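Local coordinates for protein ubiquitin-conjugating ligase MGC351130 (Homo sapiens, PDB 1YRV) that attaches ubiquitin covalently to other proteins as an E2 conjugating enzyme, accepting it from E1 onto a cysteine, and is represented here by its catalytic UBC core, at residues Lys46-Ser49 with Trp55-Glu58; His29-Asp34 with Ser80-Ala85. All blocks are in the same frame, centred on the assembly; numbering follows the deposited sequence.

Interaction 1: Lys46-Ser49 with Trp55-Glu58; sequences KPVS and WEVE
K46 and E56 face each other as an antiparallel hydrogen-bonded pair, and their two backbone bonds tie strand 43-47 to strand 54-60. K46 N donates to E56 O at 3.0 Å, and in return E56 N gives its hydrogen to K46 O, also at 3.0 Å and somewhat straighter, with 166° at the hydrogen. K46 O takes a further, softer contact from W55 CA, which lies 3.4 Å away and offers its hydrogen to that oxygen at a bent angle.

P47 and W55 form the next pair, a non-hydrogen-bonded one, where the CA atoms close to 4.5 Å. Here side chains do the work. W55 CG stands beside its own backbone N, anti to the carbonyl carbon (chi1 -61°), which lays a face of the indole against the proline ring. P47 CG then sits over the six-membered ring in a CH-pi contact, 3.6 Å from its centroid and 30° off the normal. P47 CG comes closest to W55 CH2, at 3.2 Å, while P47 CD lies near W55 CZ3. The indole N-H bonds to the carbonyl oxygen of M52, which helps to fix the turn of the ring, and F32 and F78 also pack against it.

K46 and E56 send their side chains to the other face of the hairpin. Just past the pairing V48 turns toward strand 54-60, and its CG2 meets E56 OE1 at 3.7 Å, the extended glutamate crossing the valine at about a right angle.

This is the first hairpin of the antiparallel sheet in the UBC fold, and its chemistry is divided by face: on one, P47 covers part of a buried tryptophan, whereas on the other lysine and glutamate, both exposed, keep their charged ends on the solvent side.

Interaction 2: His29-Asp34 with Ser80-Ala85; sequences HRDFCD and SEYNYA
Y82 CG lies anti to the backbone N (chi1 173°), sending the phenol toward helix 23-38, and D31 CG, anti to its carbonyl carbon (chi1 -73°), carries the carboxylate out to meet it. The two side chains come from opposite directions, and D31 OD2 arrives at the edge of the phenol, near the ring plane, 2.8 Å from Y82 OH. The carboxylate and ring planes stand 76° apart. The hydroxyl has both D31 OD2 and the carbonyl oxygen of Y122 as polar partners. D31 OD2 also accepts from L124 N, at the start of helix 124-135.

In the UBC fold this links the N-terminal helix to the loop between strands 71-77 and 88-91, with two segments 46 residues apart joined by one buried polar contact. The ring is held by more than its hydroxyl: F78 meets it edge-to-face, and N83 CB sits over the centre of one face.

The other carboxylate oxygen belongs to R30, which grips D31 OD1 side-on from one face of the carboxylate, through NH1 at 2.7 Å and NE at 3.0 Å. This salt bridge probably favours a charged aspartate in buried surroundings.

Overall arrangement
Interactions 1 and 2 lie about 14 Å apart, centre to centre, in the same UBC core. Helix 23-38 is followed, after a short connection, by strand 43-47, so the chain passes from the helical half of interaction 2 through both strands of interaction 1, then along strand 71-77 to reach the 80-85 loop. The bridge between them is F32: its ring packs on P47 CD (3.5 Å from F32 CZ) and meets the indole of W55 edge-to-face. F78, in turn, touches both W55 and Y82. Helix, first hairpin and loop are thus joined through aromatic side chains, away from the predicted thioester cysteine, C108.

Interaction 1: Lys46-Ser49 with Trp55-Glu58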
loop_
_atom_site.group_PDB
_atom_site.type_symbol
_atom_site.label_atom_id
_atom_site.label_comp_id
_atom_site.label_asym_id
_atom_site.label_seq_id
_atom_site.Cartn_x
_atom_site.Cartn_y
_atom_site.Cartn_z
ATOM N N LYS A 46 9.239 -1.646 7.278
ATOM C CA LYS A 46 10.631 -1.927 7.532
ATOM C C LYS A 46 11.398 -2.174 6.239
ATOM O O LYS A 46 10.930 -2.914 5.370
ATOM C CB LYS A 46 10.717 -3.160 8.435
ATOM C CG LYS A 46 12.087 -3.435 9.026
ATOM C CD LYS A 46 12.474 -2.419 10.125
ATOM C CE LYS A 46 13.993 -2.467 10.356
ATOM N NZ LYS A 46 14.545 -3.841 10.006
ATOM N N PRO A 47 12.576 -1.535 6.080
ATOM C CA PRO A 47 13.383 -1.734 4.874
ATOM C C PRO A 47 13.861 -3.180 4.960
ATOM O O PRO A 47 14.351 -3.622 6.001
ATOM C CB PRO A 47 14.556 -0.781 5.064
ATOM C CG PRO A 47 14.106 0.167 6.046
ATOM C CD PRO A 47 13.263 -0.623 7.000
ATOM N N VAL A 48 13.735 -3.913 3.874
ATOM C CA VAL A 48 14.155 -5.289 3.895
ATOM C C VAL A 48 15.361 -5.467 2.964
ATOM O O VAL A 48 15.635 -6.561 2.480
ATOM C CB VAL A 48 12.956 -6.191 3.513
ATOM C CG1 VAL A 48 12.675 -6.112 2.023
ATOM C CG2 VAL A 48 13.197 -7.594 3.984
ATOM N N SER A 49 16.083 -4.369 2.725
ATOM C CA SER A 49 17.289 -4.384 1.891
ATOM C C SER A 49 18.163 -3.163 2.169
ATOM O O SER A 49 17.671 -2.111 2.577
ATOM C CB SER A 49 16.943 -4.446 0.388
ATOM O OG SER A 49 16.410 -3.220 -0.081
ATOM N N TRP A 55 10.625 -2.824 0.754
ATOM C CA TRP A 55 9.973 -2.702 2.072
ATOM C C TRP A 55 8.910 -3.729 2.371
ATOM O O TRP A 55 8.221 -4.219 1.481
ATOM C CB TRP A 55 9.278 -1.352 2.218
ATOM C CG TRP A 55 10.195 -0.243 2.114
ATOM C CD1 TRP A 55 10.835 0.177 0.996
ATOM C CD2 TRP A 55 10.697 0.545 3.203
ATOM N NE1 TRP A 55 11.717 1.179 1.322
ATOM C CE2 TRP A 55 11.648 1.422 2.661
ATOM C CE3 TRP A 55 10.421 0.593 4.577
ATOM C CZ2 TRP A 55 12.350 2.328 3.454
ATOM C CZ3 TRP A 55 11.113 1.498 5.370
ATOM C CH2 TRP A 55 12.072 2.363 4.797
ATOM N N GLU A 56 8.755 -4.011 3.654
ATOM C CA GLU A 56 7.723 -4.914 4.104
ATOM C C GLU A 56 6.802 -4.103 4.995
ATOM O O GLU A 56 7.221 -3.532 6.014
ATOM C CB GLU A 56 8.322 -6.084 4.853
ATOM C CG GLU A 56 8.833 -7.160 3.929
ATOM C CD GLU A 56 9.374 -8.359 4.694
ATOM O OE1 GLU A 56 9.893 -9.301 4.055
ATOM O OE2 GLU A 56 9.281 -8.351 5.942
ATOM N N VAL A 57 5.539 -4.037 4.603
ATOM C CA VAL A 57 4.610 -3.245 5.368
ATOM C C VAL A 57 3.315 -3.936 5.775
ATOM O O VAL A 57 2.815 -4.827 5.095
ATOM C CB VAL A 57 4.229 -1.937 4.616
ATOM C CG1 VAL A 57 5.429 -1.387 3.884
ATOM C CG2 VAL A 57 3.080 -2.174 3.671
ATOM N N GLU A 58 2.791 -3.478 6.904
ATOM C CA GLU A 58 1.531 -3.935 7.484
ATOM C C GLU A 58 0.697 -2.714 7.862
ATOM O O GLU A 58 1.138 -1.856 8.642
ATOM C CB GLU A 58 1.796 -4.787 8.720
ATOM C CG GLU A 58 2.206 -6.204 8.363
ATOM C CD GLU A 58 2.012 -7.210 9.514
ATOM O OE1 GLU A 58 1.037 -7.059 10.302
ATOM O OE2 GLU A 58 2.824 -8.170 9.602
#

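Interaction 2: His29-Asp34 with Ser80-Ala85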
loop_
_atom_site.group_PDB
_atom_site.type_symbol
_atom_site.label_atom_id
_atom_site.label_comp_id
_atom_site.label_asym_id
_atom_site.label_seq_id
_atom_site.Cartn_x
_atom_site.Cartn_y
_atom_site.Cartn_z
ATOM N N HIS A 29 15.773 7.624 2.989
ATOM C CA HIS A 29 16.447 7.726 4.267
ATOM C C HIS A 29 15.771 8.780 5.107
ATOM O O HIS A 29 15.477 8.540 6.273
ATOM C CB HIS A 29 17.909 8.103 4.109
ATOM C CG HIS A 29 18.683 7.941 5.369
ATOM N ND1 HIS A 29 19.306 6.756 5.692
ATOM C CD2 HIS A 29 18.784 8.731 6.456
ATOM C CE1 HIS A 29 19.750 6.827 6.933
ATOM N NE2 HIS A 29 19.445 8.011 7.423
ATOM N N ARG A 30 15.565 9.956 4.530
ATOM C CA ARG A 30 14.876 11.026 5.227
ATOM C C ARG A 30 13.458 10.545 5.558
ATOM O O ARG A 30 13.056 10.568 6.710
ATOM C CB ARG A 30 14.810 12.278 4.366
ATOM C CG ARG A 30 13.912 13.356 4.950
ATOM C CD ARG A 30 13.253 14.206 3.831
ATOM N NE ARG A 30 12.467 13.383 2.924
ATOM C CZ ARG A 30 12.092 13.745 1.696
ATOM N NH1 ARG A 30 11.358 12.926 0.899
ATOM N NH2 ARG A 30 12.432 14.937 1.255
ATOM N N ASP A 31 12.706 10.096 4.558
ATOM C CA ASP A 31 11.359 9.610 4.803
ATOM C C ASP A 31 11.239 8.616 5.945
ATOM O O ASP A 31 10.289 8.684 6.709
ATOM C CB ASP A 31 10.794 8.941 3.561
ATOM C CG ASP A 31 10.422 9.930 2.475
ATOM O OD1 ASP A 31 10.513 11.152 2.718
ATOM O OD2 ASP A 31 10.038 9.463 1.372
ATOM N N PHE A 32 12.160 7.665 6.034
ATOM C CA PHE A 32 12.119 6.667 7.103
ATOM C C PHE A 32 12.294 7.296 8.478
ATOM O O PHE A 32 11.626 6.915 9.431
ATOM C CB PHE A 32 13.201 5.629 6.890
ATOM C CG PHE A 32 13.019 4.383 7.703
ATOM C CD1 PHE A 32 14.124 3.629 8.084
ATOM C CD2 PHE A 32 11.751 3.937 8.073
ATOM C CE1 PHE A 32 13.964 2.439 8.830
ATOM C CE2 PHE A 32 11.587 2.747 8.819
ATOM C CZ PHE A 32 12.690 2.004 9.194
ATOM N N CYS A 33 13.197 8.257 8.599
ATOM C CA CYS A 33 13.377 8.933 9.888
ATOM C C CYS A 33 12.069 9.630 10.277
ATOM O O CYS A 33 11.696 9.648 11.441
ATOM C CB CYS A 33 14.466 9.998 9.809
ATOM S SG CYS A 33 16.100 9.353 9.586
ATOM N N ASP A 34 11.392 10.203 9.286
ATOM C CA ASP A 34 10.138 10.894 9.512
ATOM C C ASP A 34 9.037 9.946 9.961
ATOM O O ASP A 34 8.244 10.273 10.825
ATOM C CB ASP A 34 9.685 11.588 8.234
ATOM C CG ASP A 34 10.469 12.833 7.932
ATOM O OD1 ASP A 34 10.262 13.386 6.818
ATOM O OD2 ASP A 34 11.278 13.271 8.788
ATOM N N SER A 80 15.288 3.534 -8.349
ATOM C CA SER A 80 16.275 4.596 -8.307
ATOM C C SER A 80 15.701 5.884 -8.891
ATOM O O SER A 80 16.324 6.933 -8.836
ATOM C CB SER A 80 17.548 4.156 -9.060
ATOM O OG SER A 80 17.197 3.730 -10.382
ATOM N N GLU A 81 14.490 5.813 -9.431
ATOM C CA GLU A 81 13.831 6.999 -10.000
ATOM C C GLU A 81 12.964 7.640 -8.922
ATOM O O GLU A 81 12.461 8.733 -9.111
ATOM C CB GLU A 81 12.912 6.593 -11.157
ATOM C CG GLU A 81 13.520 5.544 -12.034
ATOM C CD GLU A 81 14.769 6.049 -12.652
ATOM O OE1 GLU A 81 14.633 7.072 -13.367
ATOM O OE2 GLU A 81 15.856 5.452 -12.411
ATOM N N TYR A 82 12.832 6.975 -7.780
ATOM C CA TYR A 82 11.960 7.474 -6.750
ATOM C C TYR A 82 11.909 8.940 -6.513
ATOM O O TYR A 82 12.925 9.649 -6.418
ATOM C CB TYR A 82 12.170 6.827 -5.394
ATOM C CG TYR A 82 11.342 7.491 -4.302
ATOM C CD1 TYR A 82 9.962 7.603 -4.415
ATOM C CD2 TYR A 82 11.940 7.992 -3.156
ATOM C CE1 TYR A 82 9.190 8.186 -3.414
ATOM C CE2 TYR A 82 11.176 8.579 -2.141
ATOM C CZ TYR A 82 9.793 8.666 -2.283
ATOM O OH TYR A 82 9.060 9.205 -1.252
ATOM N N ASN A 83 10.628 9.305 -6.365
ATOM C CA ASN A 83 10.089 10.612 -6.108
ATOM C C ASN A 83 9.698 11.126 -7.495
ATOM O O ASN A 83 8.734 11.851 -7.610
ATOM C CB ASN A 83 11.160 11.316 -5.315
ATOM C CG ASN A 83 11.063 12.781 -5.337
ATOM O OD1 ASN A 83 11.488 13.362 -6.292
ATOM N ND2 ASN A 83 10.546 13.401 -4.268
ATOM N N TYR A 84 10.380 10.698 -8.550
ATOM C CA TYR A 84 9.948 11.097 -9.885
ATOM C C TYR A 84 8.942 10.019 -10.326
ATOM O O TYR A 84 8.127 10.238 -11.218
ATOM C CB TYR A 84 11.103 11.108 -10.883
ATOM C CG TYR A 84 11.949 12.352 -10.818
ATOM C CD1 TYR A 84 11.400 13.609 -11.084
ATOM C CD2 TYR A 84 13.255 12.292 -10.346
ATOM C CE1 TYR A 84 12.132 14.772 -10.855
ATOM C CE2 TYR A 84 13.982 13.436 -10.109
ATOM C CZ TYR A 84 13.408 14.675 -10.364
ATOM O OH TYR A 84 14.136 15.802 -10.104
ATOM N N ALA A 85 9.015 8.857 -9.680
ATOM C CA ALA A 85 8.166 7.722 -9.989
ATOM C C ALA A 85 7.670 7.037 -8.733
ATOM O O ALA A 85 8.404 6.935 -7.740
ATOM C CB ALA A 85 8.939 6.715 -10.819
#